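Local coordinates for MHC class I-like protein MILL2 (Mus musculus, PDB 6A97) that binds heparan sulfate proteoglycans on the surface of fibroblasts as a GPI-anchored member of the MHC class I family, at residues 55-59 and 60-64. Residues are numbered along the deposited sequence; the frame is centred on the assembly and turned at random.
Sequences KYNGD and SRETE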
loop_
_atom_site.group_PDB
_atom_site.type_symbol
_atom_site.label_atom_id
_atom_site.label_comp_id
_atom_site.label_asym_id
_atom_site.label_seq_id
_atom_site.Cartn_x
_atom_site.Cartn_y
_atom_site.Cartn_z
ATOM N N LYS A 55 12.961 24.396 12.950
ATOM C CA LYS A 55 13.842 23.821 13.948
ATOM C C LYS A 55 14.475 24.906 14.804
ATOM O O LYS A 55 14.907 25.937 14.285
ATOM C CB LYS A 55 14.960 22.995 13.304
ATOM C CG LYS A 55 16.072 22.704 14.308
ATOM C CD LYS A 55 17.239 21.971 13.732
ATOM C CE LYS A 55 18.192 22.890 13.011
ATOM N NZ LYS A 55 19.477 22.175 12.753
ATOM N N TYR A 56 14.531 24.668 16.108
ATOM C CA TYR A 56 15.401 25.442 16.981
ATOM C C TYR A 56 16.253 24.483 17.779
ATOM O O TYR A 56 15.728 23.598 18.453
ATOM C CB TYR A 56 14.615 26.350 17.930
ATOM C CG TYR A 56 15.496 26.986 18.990
ATOM C CD1 TYR A 56 15.229 26.818 20.341
ATOM C CD2 TYR A 56 16.610 27.745 18.632
ATOM C CE1 TYR A 56 16.034 27.396 21.312
ATOM C CE2 TYR A 56 17.428 28.323 19.595
ATOM C CZ TYR A 56 17.130 28.146 20.937
ATOM O OH TYR A 56 17.924 28.712 21.912
ATOM N N ASN A 57 17.566 24.659 17.705
ATOM C CA ASN A 57 18.481 23.819 18.461
ATOM C C ASN A 57 19.346 24.664 19.384
ATOM O O ASN A 57 20.252 25.353 18.927
ATOM C CB ASN A 57 19.355 22.998 17.509
ATOM C CG ASN A 57 20.198 21.968 18.236
ATOM O OD1 ASN A 57 20.170 21.877 19.465
ATOM N ND2 ASN A 57 20.938 21.167 17.473
ATOM N N GLY A 58 19.064 24.604 20.681
ATOM C CA GLY A 58 19.771 25.420 21.651
ATOM C C GLY A 58 21.111 24.848 22.073
ATOM O O GLY A 58 21.733 25.344 23.010
ATOM N N ASP A 59 21.550 23.793 21.391
ATOM C CA ASP A 59 22.856 23.201 21.659
ATOM C C ASP A 59 23.951 24.225 21.357
ATOM O O ASP A 59 24.049 24.723 20.237
ATOM C CB ASP A 59 23.052 21.931 20.826
ATOM C CG ASP A 59 24.365 21.222 21.125
ATOM O OD1 ASP A 59 25.105 21.662 22.029
ATOM O OD2 ASP A 59 24.653 20.207 20.455
ATOM N N SER A 60 24.760 24.528 22.367
ATOM C CA SER A 60 25.822 25.530 22.254
ATOM C C SER A 60 26.795 25.246 21.114
ATOM O O SER A 60 27.380 26.165 20.546
ATOM C CB SER A 60 26.598 25.624 23.569
ATOM O OG SER A 60 25.780 26.130 24.607
ATOM N N ARG A 61 26.954 23.970 20.780
ATOM C CA ARG A 61 27.906 23.554 19.759
ATOM C C ARG A 61 27.324 23.622 18.348
ATOM O O ARG A 61 27.949 23.163 17.392
ATOM C CB ARG A 61 28.396 22.135 20.053
ATOM C CG ARG A 61 29.229 22.025 21.324
ATOM C CD ARG A 61 29.687 20.596 21.587
ATOM N NE ARG A 61 28.565 19.701 21.867
ATOM C CZ ARG A 61 28.054 18.850 20.985
ATOM N NH1 ARG A 61 28.564 18.777 19.764
ATOM N NH2 ARG A 61 27.033 18.073 21.323
ATOM N N GLU A 62 26.134 24.198 18.215
ATOM C CA GLU A 62 25.492 24.316 16.908
ATOM C C GLU A 62 25.770 25.678 16.278
ATOM O O GLU A 62 25.574 26.715 16.913
ATOM C CB GLU A 62 23.983 24.089 17.030
ATOM C CG GLU A 62 23.267 23.881 15.702
ATOM C CD GLU A 62 23.356 22.448 15.200
ATOM O OE1 GLU A 62 24.465 21.872 15.206
ATOM O OE2 GLU A 62 22.308 21.896 14.800
ATOM N N THR A 63 26.223 25.670 15.027
ATOM C CA THR A 63 26.554 26.905 14.320
ATOM C C THR A 63 25.317 27.539 13.691
ATOM O O THR A 63 25.253 28.755 13.522
ATOM C CB THR A 63 27.616 26.662 13.227
ATOM O OG1 THR A 63 27.075 25.813 12.208
ATOM C CG2 THR A 63 28.856 26.010 13.825
ATOM N N GLU A 64 24.340 26.708 13.342
ATOM C CA GLU A 64 23.047 27.194 12.879
ATOM C C GLU A 64 21.934 26.735 13.816
ATOM O O GLU A 64 21.360 25.667 13.626
ATOM C CB GLU A 64 22.757 26.720 11.450
ATOM C CG GLU A 64 23.975 26.646 10.533
ATOM C CD GLU A 64 23.611 26.244 9.110
ATOM O OE1 GLU A 64 22.450 26.469 8.702
ATOM O OE2 GLU A 64 24.484 25.701 8.402
#
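Glu62 reaches back over the turn to two side chains of strand 51-57, which ends shortly before it. Its OE2 forms a salt bridge with Lys55 NZ at 3.5 Å, the two side chains approaching from opposite directions. Lys55, long and flexible, places its ammonium near Glu62 and also in a salt bridge with an acidic side chain on the chain of another protein. Glu62 bends at chi2 (83°), which folds the carboxylate back toward the strand.

Asn57 ND2 gives a weak hydrogen bond to Glu62 OE2 (3.1 Å), amide and carboxylate planes standing 73° apart. The other end of the same amide makes an Asx turn: Asn57 OD1 accepts from Asp59 N at 3.0 Å, and also hydrogen-bonds with His32 NE2. Asn57 to Asp59 carry the chain from strand 51-57 of the class I platform sheet, in the alpha-1 region, into the loop before strand 66-68. There a type I beta turn from Asp59 to Glu62 is closed by Glu62 N to Asp59 O (3.0 Å).

Asp59 fits the first turn position because its short carboxylate can curl over the following backbone: Arg61 N gives a nearly straight bond (3.2 Å, 173°) to Asp59 OD1, coming from above the carboxylate plane. Asp59 OD2 lies over one guanidinium face, 3.3 Å from Arg61 NH2, a salt bridge of charge alone with no N-H aimed at the oxygen.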